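Local atomic coordinates of Lmo0651 protein (Listeria monocytogenes serovar 1/2a, PDB entry 6EP3), a protein that controls expression of the agr system and mediates virulence, probably by binding DNA as a GntR-family transcription factor. Residues L17-K21 against N22-V26; R79-Q82 against L83-I87; Y148-R151 against I152-I156; F157-M160 against V161-D165. All blocks are in the same frame, centred on the assembly; numbering follows the deposited sequence.

Contact 1. Residues L17-K21 against N22-V26; sequences LEKIK and NGELV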
loop_
_atom_site.group_PDB
_atom_site.type_symbol
_atom_site.label_atom_id
_atom_site.label_comp_id
_atom_site.label_asym_id
_atom_site.label_seq_id
_atom_site.Cartn_x
_atom_site.Cartn_y
_atom_site.Cartn_z
ATOM N N LEU B 17 15.531 12.850 4.417
ATOM C CA LEU B 17 14.814 11.938 5.298
ATOM C C LEU B 17 15.161 12.204 6.751
ATOM O O LEU B 17 14.286 12.156 7.629
ATOM C CB LEU B 17 15.137 10.490 4.934
ATOM C CG LEU B 17 14.535 9.452 5.882
ATOM C CD1 LEU B 17 13.019 9.553 5.874
ATOM C CD2 LEU B 17 14.979 8.048 5.508
ATOM N N GLU B 18 16.422 12.545 7.022
ATOM C CA GLU B 18 16.792 12.769 8.408
ATOM C C GLU B 18 16.177 14.064 8.917
ATOM O O GLU B 18 15.761 14.138 10.080
ATOM C CB GLU B 18 18.314 12.783 8.544
ATOM C CG GLU B 18 18.970 11.533 7.962
ATOM C CD GLU B 18 18.611 10.252 8.689
ATOM O OE1 GLU B 18 18.442 9.216 8.013
ATOM O OE2 GLU B 18 18.410 10.295 9.917
ATOM N N LYS B 19 16.015 15.050 8.027
ATOM C CA LYS B 19 15.290 16.263 8.386
ATOM C C LYS B 19 13.845 15.958 8.739
ATOM O O LYS B 19 13.222 16.697 9.510
ATOM C CB LYS B 19 15.354 17.272 7.238
ATOM C CG LYS B 19 16.618 18.109 7.211
ATOM C CD LYS B 19 16.371 19.429 6.504
ATOM C CE LYS B 19 17.431 20.455 6.856
ATOM N NZ LYS B 19 16.990 21.836 6.510
ATOM N N ILE B 20 13.302 14.866 8.202
ATOM C CA ILE B 20 11.947 14.486 8.564
ATOM C C ILE B 20 11.940 13.765 9.902
ATOM O O ILE B 20 10.972 13.871 10.665
ATOM C CB ILE B 20 11.329 13.618 7.455
ATOM C CG1 ILE B 20 11.490 14.299 6.093
ATOM C CG2 ILE B 20 9.864 13.336 7.744
ATOM C CD1 ILE B 20 10.985 15.723 6.053
ATOM N N LYS B 21 13.017 13.053 10.229
ATOM C CA LYS B 21 13.005 12.230 11.430
ATOM C C LYS B 21 13.428 13.005 12.672
ATOM O O LYS B 21 12.779 12.893 13.717
ATOM C CB LYS B 21 13.899 11.005 11.225
ATOM C CG LYS B 21 13.357 10.062 10.154
ATOM C CD LYS B 21 14.206 8.816 9.943
ATOM C CE LYS B 21 15.573 8.920 10.585
ATOM N NZ LYS B 21 16.334 7.654 10.399
ATOM N N ASN B 22 14.495 13.800 12.583
ATOM C CA ASN B 22 14.924 14.587 13.732
ATOM C C ASN B 22 13.979 15.743 14.043
ATOM O O ASN B 22 14.092 16.339 15.119
ATOM C CB ASN B 22 16.350 15.101 13.517
ATOM C CG ASN B 22 16.463 16.074 12.358
ATOM O OD1 ASN B 22 15.482 16.381 11.680
ATOM N ND2 ASN B 22 17.676 16.555 12.117
ATOM N N GLY B 23 13.067 16.074 13.136
ATOM C CA GLY B 23 12.069 17.091 13.383
ATOM C C GLY B 23 12.393 18.476 12.874
ATOM O O GLY B 23 11.680 19.424 13.224
ATOM N N GLU B 24 13.430 18.628 12.046
ATOM C CA GLU B 24 13.717 19.945 11.492
ATOM C C GLU B 24 12.665 20.371 10.478
ATOM O O GLU B 24 12.539 21.570 10.200
ATOM C CB GLU B 24 15.109 19.966 10.857
ATOM C CG GLU B 24 16.243 19.812 11.863
ATOM C CD GLU B 24 17.586 19.542 11.211
ATOM O OE1 GLU B 24 18.560 19.285 11.949
ATOM O OE2 GLU B 24 17.671 19.581 9.966
ATOM N N LEU B 25 11.909 19.423 9.924
ATOM C CA LEU B 25 10.739 19.717 9.106
ATOM C C LEU B 25 9.531 19.094 9.788
ATOM O O LEU B 25 9.465 17.869 9.940
ATOM C CB LEU B 25 10.907 19.169 7.685
ATOM C CG LEU B 25 12.182 19.575 6.947
ATOM C CD1 LEU B 25 12.107 19.193 5.484
ATOM C CD2 LEU B 25 12.396 21.082 7.074
ATOM N N VAL B 26 8.585 19.934 10.199
ATOM C CA VAL B 26 7.426 19.508 10.980
ATOM C C VAL B 26 6.335 19.109 9.988
ATOM O O VAL B 26 6.317 19.626 8.861
ATOM C CB VAL B 26 6.981 20.610 11.959
ATOM C CG1 VAL B 26 6.280 21.749 11.230
ATOM C CG2 VAL B 26 6.163 20.046 13.118
#
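Leu25 folds back on the last turn of helix 8-21 and meets it through two side chains. Its CD1 lies 3.7 Å from Ile20 CD1, the terminal methyl on the CG1 branch, and its CG rests 3.9 Å from CB of Lys19. Beyond CG the Lys19 chain runs on extended and is crossed at about a right angle by the Glu24 side chain, whose OE2 touches methylene rather than ammonium: OE2 is 3.2 Å from CE of Lys19 but 4.2 Å from NZ. The two charges are therefore near each other without a salt bridge, and Lys19 NZ is instead paired with Glu39. Backbone bonds set the path of the turn that carries these side chains. Leu25 N donates to Lys19 O over 3.1 Å, drawing the chain back across the helix end, while Asn22 N continues helical bonding to Glu18 O over 2.8 Å in a nearly straight bond (172°). Asn22 then bends its own side chain back (chi1 65°), CG lying between its backbone N and carbonyl carbon, and OD1 accepts from Glu24 N at 3.1 Å, from above the plane of the amide. Between them Gly23 takes a positive phi of 96°, a conformation suited to glycine. Farther out, Leu70 of strand 67-70 packs on both Ile20 and Leu25, so the apolar side of the turn faces the hairpin. An Asx turn with a left-handed glycine thus ends the first helix of the winged helix-turn-helix domain characteristic of GntR regulators.

Contact 2. Residues R79-Q82 against L83-I87; sequences RYVQ and LMETI. With SO4 (sulfate ion), chain Q; EDO (1,2-ethanediol), chain L.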
loop_
_atom_site.group_PDB
_atom_site.type_symbol
_atom_site.label_atom_id
_atom_site.label_comp_id
_atom_site.label_asym_id
_atom_site.label_seq_id
_atom_site.Cartn_x
_atom_site.Cartn_y
_atom_site.Cartn_z
ATOM N N ARG B 79 -0.528 4.220 16.228
ATOM C CA ARG B 79 -0.281 4.060 14.799
ATOM C C ARG B 79 0.553 2.815 14.522
ATOM O O ARG B 79 0.330 2.122 13.519
ATOM C CB ARG B 79 0.405 5.307 14.251
ATOM C CG ARG B 79 -0.513 6.520 14.209
ATOM C CD ARG B 79 0.235 7.769 13.786
ATOM N NE ARG B 79 -0.628 8.945 13.830
ATOM C CZ ARG B 79 -0.288 10.143 13.364
ATOM N NH1 ARG B 79 0.907 10.330 12.815
ATOM N NH2 ARG B 79 -1.139 11.156 13.452
ATOM N N TYR B 80 1.512 2.512 15.404
ATOM C CA TYR B 80 2.270 1.270 15.285
ATOM C C TYR B 80 1.342 0.066 15.300
ATOM O O TYR B 80 1.470 -0.840 14.469
ATOM C CB TYR B 80 3.295 1.175 16.418
ATOM C CG TYR B 80 4.401 0.167 16.195
ATOM C CD1 TYR B 80 5.545 0.504 15.479
ATOM C CD2 TYR B 80 4.311 -1.120 16.717
ATOM C CE1 TYR B 80 6.564 -0.415 15.281
ATOM C CE2 TYR B 80 5.327 -2.045 16.523
ATOM C CZ TYR B 80 6.447 -1.689 15.804
ATOM O OH TYR B 80 7.459 -2.608 15.611
ATOM N N VAL B 81 0.370 0.064 16.215
ATOM C CA VAL B 81 -0.568 -1.047 16.306
ATOM C C VAL B 81 -1.473 -1.099 15.080
ATOM O O VAL B 81 -1.846 -2.186 14.632
ATOM C CB VAL B 81 -1.362 -0.945 17.625
ATOM C CG1 VAL B 81 -2.480 -1.975 17.680
ATOM C CG2 VAL B 81 -0.426 -1.140 18.804
ATOM N N GLN B 82 -1.843 0.055 14.517
ATOM C CA GLN B 82 -2.644 0.057 13.290
ATOM C C GLN B 82 -1.873 -0.573 12.133
ATOM O O GLN B 82 -2.413 -1.394 11.371
ATOM C CB GLN B 82 -3.069 1.485 12.942
ATOM C CG GLN B 82 -4.142 2.048 13.867
ATOM C CD GLN B 82 -4.500 3.488 13.555
ATOM O OE1 GLN B 82 -3.706 4.228 12.978
ATOM N NE2 GLN B 82 -5.698 3.894 13.947
ATOM N N LEU B 83 -0.607 -0.180 11.977
ATOM C CA LEU B 83 0.258 -0.802 10.981
ATOM C C LEU B 83 0.366 -2.306 11.214
ATOM O O LEU B 83 0.320 -3.097 10.263
ATOM C CB LEU B 83 1.642 -0.150 11.008
ATOM C CG LEU B 83 1.609 1.354 10.728
ATOM C CD1 LEU B 83 2.996 1.979 10.834
ATOM C CD2 LEU B 83 0.992 1.633 9.360
ATOM N N MET B 84 0.484 -2.716 12.481
ATOM C CA MET B 84 0.609 -4.140 12.773
ATOM C C MET B 84 -0.686 -4.891 12.482
ATOM O O MET B 84 -0.645 -6.048 12.052
ATOM C CB MET B 84 1.029 -4.336 14.226
ATOM C CG MET B 84 2.512 -4.607 14.386
ATOM S SD MET B 84 2.918 -5.365 15.964
ATOM C CE MET B 84 2.108 -4.243 17.092
ATOM N N GLU B 85 -1.836 -4.250 12.682
ATOM C CA GLU B 85 -3.099 -4.877 12.306
ATOM C C GLU B 85 -3.167 -5.092 10.801
ATOM O O GLU B 85 -3.624 -6.145 10.331
ATOM C CB GLU B 85 -4.275 -4.030 12.789
ATOM C CG GLU B 85 -4.398 -3.947 14.300
ATOM C CD GLU B 85 -5.468 -2.971 14.749
ATOM O OE1 GLU B 85 -5.844 -3.011 15.939
ATOM O OE2 GLU B 85 -5.933 -2.162 13.916
ATOM N N THR B 86 -2.713 -4.105 10.024
ATOM C CA THR B 86 -2.643 -4.302 8.578
ATOM C C THR B 86 -1.746 -5.487 8.234
ATOM O O THR B 86 -2.126 -6.376 7.450
ATOM C CB THR B 86 -2.151 -3.025 7.897
ATOM O OG1 THR B 86 -3.078 -1.959 8.151
ATOM C CG2 THR B 86 -2.006 -3.237 6.395
ATOM N N ILE B 87 -0.556 -5.525 8.839
ATOM C CA ILE B 87 0.373 -6.625 8.599
ATOM C C ILE B 87 -0.283 -7.959 8.924
ATOM O O ILE B 87 -0.162 -8.928 8.165
ATOM C CB ILE B 87 1.661 -6.415 9.415
ATOM C CG1 ILE B 87 2.416 -5.189 8.903
ATOM C CG2 ILE B 87 2.546 -7.652 9.361
ATOM C CD1 ILE B 87 3.537 -4.751 9.803
HETATM S S SO4 Q . -4.490 9.358 13.925
HETATM O O1 SO4 Q . -5.489 9.069 14.950
HETATM O O2 SO4 Q . -5.118 10.066 12.813
HETATM O O3 SO4 Q . -3.436 10.188 14.501
HETATM O O4 SO4 Q . -3.921 8.105 13.437
HETATM C C1 EDO L . 6.266 -6.615 13.583
HETATM O O1 EDO L . 6.698 -6.895 14.918
HETATM C C2 EDO L . 6.360 -5.114 13.340
HETATM O O2 EDO L . 7.712 -4.691 13.553
#
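Met84 leans back along helix 77-101 onto the ring of Tyr80, one turn earlier. Its CB sits over the backbone of that preceding turn, 3.5 Å from Tyr80 O, and CG passes a bound ethanediol, with C2 of the diol at 4.0 Å. SD approaches the ring obliquely, 4.1 Å from Tyr80 CE2, a Met-aromatic contact with the sulfur 61° off the ring normal. The bend at chi3 (-52°) brings the methyl to the CD2-CE2 side of the ring, CE lying 3.8 Å from Tyr80 CD2 and also approaching CG2 of Val81. The helix that carries this pair opens the all-helical FCD domain, the ligand-sensing half of many GntR regulators. One of its sides faces helix 195-219, where Thr210 meets Val81 and Met84. Another meets the second subunit, whose Lys97 forms a salt bridge with Glu85 and whose Asn146 bonds to Gln82 O. Tyr80 OH accepts a hydrogen bond of 2.9 Å from O2 of the ethanediol, which is also bound by His133 and His134; the diol probably comes from the crystallisation liquor but may mark a pocket. Arg79 extends from CG to NE toward a sulfate, probably from the same liquor. Sulfate O3 lies in the guanidinium plane at its edge, 2.7 Å from NH2 and 3.1 Å from NE of Arg79. On the protein side, Asp72 forms a salt bridge with NH2 and Ile74 O takes a bond from NH1, fixing the rotation of the group.

Contact 3. Residues Y148-R151 against I152-I156; sequences YQVR and IVKQI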
loop_
_atom_site.group_PDB
_atom_site.type_symbol
_atom_site.label_atom_id
_atom_site.label_comp_id
_atom_site.label_asym_id
_atom_site.label_seq_id
_atom_site.Cartn_x
_atom_site.Cartn_y
_atom_site.Cartn_z
ATOM N N TYR B 148 1.831 -7.400 -4.901
ATOM C CA TYR B 148 1.281 -6.128 -4.441
ATOM C C TYR B 148 1.264 -6.074 -2.919
ATOM O O TYR B 148 1.665 -5.071 -2.313
ATOM C CB TYR B 148 -0.128 -5.917 -5.001
ATOM C CG TYR B 148 -0.186 -5.881 -6.510
ATOM C CD1 TYR B 148 -0.704 -6.949 -7.230
ATOM C CD2 TYR B 148 0.267 -4.772 -7.212
ATOM C CE1 TYR B 148 -0.759 -6.917 -8.612
ATOM C CE2 TYR B 148 0.219 -4.732 -8.591
ATOM C CZ TYR B 148 -0.294 -5.808 -9.285
ATOM O OH TYR B 148 -0.344 -5.770 -10.655
ATOM N N GLN B 149 0.814 -7.159 -2.286
ATOM C CA GLN B 149 0.781 -7.204 -0.831
ATOM C C GLN B 149 2.186 -7.173 -0.254
ATOM O O GLN B 149 2.426 -6.527 0.778
ATOM C CB GLN B 149 0.033 -8.448 -0.359
ATOM C CG GLN B 149 -1.403 -8.536 -0.863
ATOM C CD GLN B 149 -2.107 -9.791 -0.383
ATOM O OE1 GLN B 149 -1.470 -10.716 0.124
ATOM N NE2 GLN B 149 -3.431 -9.823 -0.526
ATOM N N VAL B 150 3.129 -7.860 -0.906
ATOM C CA VAL B 150 4.511 -7.815 -0.427
ATOM C C VAL B 150 5.047 -6.384 -0.452
ATOM O O VAL B 150 5.661 -5.921 0.516
ATOM C CB VAL B 150 5.400 -8.770 -1.244
ATOM C CG1 VAL B 150 6.871 -8.581 -0.871
ATOM C CG2 VAL B 150 4.969 -10.214 -1.025
ATOM N N ARG B 151 4.805 -5.654 -1.544
ATOM C CA ARG B 151 5.300 -4.281 -1.647
ATOM C C ARG B 151 4.628 -3.369 -0.625
ATOM O O ARG B 151 5.275 -2.486 -0.043
ATOM C CB ARG B 151 5.074 -3.734 -3.056
ATOM C CG ARG B 151 5.845 -4.442 -4.158
ATOM C CD ARG B 151 5.585 -3.774 -5.505
ATOM N NE ARG B 151 4.589 -4.485 -6.303
ATOM C CZ ARG B 151 4.851 -5.514 -7.100
ATOM N NH1 ARG B 151 6.090 -5.967 -7.215
ATOM N NH2 ARG B 151 3.870 -6.090 -7.783
ATOM N N ILE B 152 3.326 -3.555 -0.406
ATOM C CA ILE B 152 2.619 -2.760 0.598
ATOM C C ILE B 152 3.245 -2.966 1.972
ATOM O O ILE B 152 3.539 -2.005 2.700
ATOM C CB ILE B 152 1.122 -3.120 0.600
ATOM C CG1 ILE B 152 0.429 -2.553 -0.641
ATOM C CG2 ILE B 152 0.449 -2.645 1.880
ATOM C CD1 ILE B 152 -0.899 -3.220 -0.941
ATOM N N VAL B 153 3.467 -4.226 2.345
ATOM C CA VAL B 153 4.023 -4.488 3.667
ATOM C C VAL B 153 5.474 -4.037 3.751
ATOM O O VAL B 153 5.941 -3.638 4.822
ATOM C CB VAL B 153 3.855 -5.973 4.023
ATOM C CG1 VAL B 153 4.387 -6.250 5.416
ATOM C CG2 VAL B 153 2.382 -6.339 3.939
ATOM N N LYS B 154 6.202 -4.044 2.632
ATOM C CA LYS B 154 7.550 -3.482 2.638
ATOM C C LYS B 154 7.516 -1.989 2.936
ATOM O O LYS B 154 8.346 -1.476 3.698
ATOM C CB LYS B 154 8.241 -3.739 1.300
ATOM C CG LYS B 154 8.863 -5.123 1.158
ATOM C CD LYS B 154 9.561 -5.267 -0.190
ATOM C CE LYS B 154 10.305 -6.590 -0.299
ATOM N NZ LYS B 154 10.945 -6.772 -1.636
ATOM N N GLN B 155 6.559 -1.277 2.337
ATOM C CA GLN B 155 6.416 0.150 2.619
ATOM C C GLN B 155 6.070 0.381 4.088
ATOM O O GLN B 155 6.591 1.306 4.731
ATOM C CB GLN B 155 5.336 0.753 1.718
ATOM C CG GLN B 155 5.878 1.354 0.438
ATOM C CD GLN B 155 6.780 2.544 0.679
ATOM O OE1 GLN B 155 7.769 2.735 -0.028
ATOM N NE2 GLN B 155 6.447 3.351 1.681
ATOM N N ILE B 156 5.188 -0.460 4.632
ATOM C CA ILE B 156 4.850 -0.375 6.054
ATOM C C ILE B 156 6.089 -0.586 6.918
ATOM O O ILE B 156 6.305 0.126 7.908
ATOM C CB ILE B 156 3.755 -1.394 6.407
ATOM C CG1 ILE B 156 2.408 -0.967 5.828
ATOM C CG2 ILE B 156 3.674 -1.576 7.917
ATOM C CD1 ILE B 156 1.308 -1.945 6.149
#
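Val150 and Lys154, on successive turns of helix 147-163, run alongside each other in a common direction. The lysine chain is extended beyond CG, which brings CE to 4.0 Å from CG1 of Val150, while its CG covers Val150 O at 3.4 Å. On another side of the helix Arg151 folds back at chi3 (-99°) toward Tyr148, placing NH2 3.8 Å above one face of the ring and toward its rim; the guanidinium presents its edge to CD2 of Tyr148. Ile152 lays its CG1 branch over the backbone of the same tyrosine, with CD1 3.4 Å from Tyr148 O. CG2 of Val153 rests 3.2 Å from Gln149 O. Four consecutive helical bonds, from Ile152 N to Tyr148 O through Gln155 N to Arg151 O, hold this register. Around the helix, Phe90 of helix 77-101 covers Ile152 and Val153, and Ile152 also meets Ile152 of the second subunit. Apart from the guanidinium over the tyrosine ring, the side chains meet one another and the backbone through carbon atoms, so the main-chain bonds carry the polar part of the turn, while Gln149 directs its amide to the second subunit, NE2 bonding to Thr86 OG1 there.

Contact 4. Residues F157-M160 against V161-D165; sequences FFQM and VHFSD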
loop_
_atom_site.group_PDB
_atom_site.type_symbol
_atom_site.label_atom_id
_atom_site.label_comp_id
_atom_site.label_asym_id
_atom_site.label_seq_id
_atom_site.Cartn_x
_atom_site.Cartn_y
_atom_site.Cartn_z
ATOM N N PHE B 157 6.901 -1.591 6.579
ATOM C CA PHE B 157 8.107 -1.872 7.349
ATOM C C PHE B 157 9.076 -0.703 7.276
ATOM O O PHE B 157 9.722 -0.353 8.272
ATOM C CB PHE B 157 8.782 -3.144 6.827
ATOM C CG PHE B 157 8.123 -4.417 7.274
ATOM C CD1 PHE B 157 7.523 -4.504 8.515
ATOM C CD2 PHE B 157 8.124 -5.536 6.456
ATOM C CE1 PHE B 157 6.920 -5.678 8.937
ATOM C CE2 PHE B 157 7.527 -6.715 6.871
ATOM C CZ PHE B 157 6.924 -6.785 8.113
ATOM N N PHE B 158 9.193 -0.092 6.098
ATOM C CA PHE B 158 10.029 1.093 5.951
ATOM C C PHE B 158 9.572 2.191 6.899
ATOM O O PHE B 158 10.382 2.794 7.621
ATOM C CB PHE B 158 9.989 1.583 4.504
ATOM C CG PHE B 158 10.780 2.835 4.269
ATOM C CD1 PHE B 158 10.185 4.081 4.369
ATOM C CD2 PHE B 158 12.126 2.764 3.942
ATOM C CE1 PHE B 158 10.917 5.231 4.154
ATOM C CE2 PHE B 158 12.863 3.912 3.724
ATOM C CZ PHE B 158 12.258 5.145 3.832
ATOM N N GLN B 159 8.269 2.465 6.898
ATOM C CA GLN B 159 7.742 3.524 7.749
ATOM C C GLN B 159 7.973 3.212 9.224
ATOM O O GLN B 159 8.348 4.096 10.002
ATOM C CB GLN B 159 6.254 3.735 7.459
ATOM C CG GLN B 159 5.974 4.373 6.100
ATOM C CD GLN B 159 5.214 5.683 6.209
ATOM O OE1 GLN B 159 5.195 6.316 7.264
ATOM N NE2 GLN B 159 4.582 6.094 5.115
ATOM N N MET B 160 7.784 1.955 9.625
ATOM C CA MET B 160 8.021 1.591 11.020
ATOM C C MET B 160 9.484 1.790 11.398
ATOM O O MET B 160 9.794 2.470 12.386
ATOM C CB MET B 160 7.581 0.152 11.282
ATOM C CG MET B 160 6.122 0.044 11.658
ATOM S SD MET B 160 5.653 -1.610 12.171
ATOM C CE MET B 160 6.179 -2.516 10.744
ATOM N N VAL B 161 10.395 1.249 10.585
ATOM C CA VAL B 161 11.824 1.349 10.857
ATOM C C VAL B 161 12.245 2.807 10.990
ATOM O O VAL B 161 13.066 3.155 11.850
ATOM C CB VAL B 161 12.621 0.629 9.751
ATOM C CG1 VAL B 161 14.053 1.141 9.686
ATOM C CG2 VAL B 161 12.599 -0.876 9.970
ATOM N N HIS B 162 11.704 3.681 10.143
ATOM C CA HIS B 162 12.215 5.045 10.125
ATOM C C HIS B 162 11.455 6.013 11.021
ATOM O O HIS B 162 11.999 7.074 11.342
ATOM C CB HIS B 162 12.234 5.574 8.691
ATOM C CG HIS B 162 13.341 5.000 7.865
ATOM N ND1 HIS B 162 14.651 5.408 7.989
ATOM C CD2 HIS B 162 13.338 4.027 6.923
ATOM C CE1 HIS B 162 15.404 4.725 7.146
ATOM N NE2 HIS B 162 14.631 3.880 6.487
ATOM N N PHE B 163 10.239 5.681 11.467
ATOM C CA PHE B 163 9.454 6.651 12.221
ATOM C C PHE B 163 8.839 6.100 13.503
ATOM O O PHE B 163 7.989 6.775 14.094
ATOM C CB PHE B 163 8.336 7.233 11.347
ATOM C CG PHE B 163 8.828 7.898 10.092
ATOM C CD1 PHE B 163 8.683 7.280 8.862
ATOM C CD2 PHE B 163 9.417 9.149 10.140
ATOM C CE1 PHE B 163 9.129 7.893 7.703
ATOM C CE2 PHE B 163 9.867 9.765 8.985
ATOM C CZ PHE B 163 9.722 9.135 7.766
ATOM N N SER B 164 9.240 4.914 13.963
ATOM C CA SER B 164 8.756 4.396 15.231
ATOM C C SER B 164 9.946 3.978 16.082
ATOM O O SER B 164 11.062 3.807 15.586
ATOM C CB SER B 164 7.810 3.203 15.048
ATOM O OG SER B 164 8.547 2.013 14.826
ATOM N N ASP B 165 9.693 3.830 17.380
ATOM C CA ASP B 165 10.652 3.249 18.306
ATOM C C ASP B 165 10.382 1.772 18.551
ATOM O O ASP B 165 10.872 1.215 19.537
ATOM C CB ASP B 165 10.644 4.006 19.636
ATOM C CG ASP B 165 11.094 5.447 19.495
ATOM O OD1 ASP B 165 10.319 6.350 19.873
ATOM O OD2 ASP B 165 12.223 5.677 19.017
#
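The i to i+4 bonding runs from Val161 N to Phe157 O (2.9 Å) through Ser164 N to Met160 O, although the backbone at Ser164 is extended. Met160 O is gripped twice by the same serine: Ser164 N donates over 3.0 Å and OG over 2.8 Å, arriving from opposite faces of the carbonyl plane. The hydroxyl can do so because chi1 (80°) folds OG back over its own backbone, and it is in turn bonded to Gly166 N, tying the departing chain to the last turn. Phe158, one turn before His162, has CG anti to its N (178°), which swings the ring along the helix to the histidine. There the imidazole CD2 stands 3.2 Å above one face of the phenyl ring, near its rim; the centroids are 4.3 Å apart and the planes are inclined at 46°, an oblique pair. Phe163 brings its edge to the backbone of the preceding turn, with CD1 3.4 Å from Gln159 O, and one ring face takes CB of His162. This end of helix 147-163 is wedged between the two domains. Phe157 stacks on His134 of helix 126-142, which also meets Val161, while Phe158 packs on Tyr13 of helix 8-21. Ile59, just before strand 60-63, touches both Phe158 and Phe163, and the backbone of Phe163 bonds to Val75 in the interdomain connection.

Contacts 3 and 4 are successive parts of helix 147-163, with centres about 13 Å apart, and contact 2 lies beside both on helix 77-101. Toward contact 3 the packing is aliphatic, Thr86 CG2 lying 3.6 Å from Ile156 CD1; toward contact 4, Tyr80 CE1 is 3.5 Å from Met160 SD. Met160 also approaches a bound ethanediol, so contacts 2 and 4 both border diol sites in the FCD domain. Contacts 2 and 3 touch the second subunit, whereas contact 4 faces the DNA-binding domain: Leu17 CD2 lies 3.6 Å from His162 ND1. Contact 1 thereby reaches the helical domain through contact 4, while staying about 11 Å from contact 2 between nearest atoms.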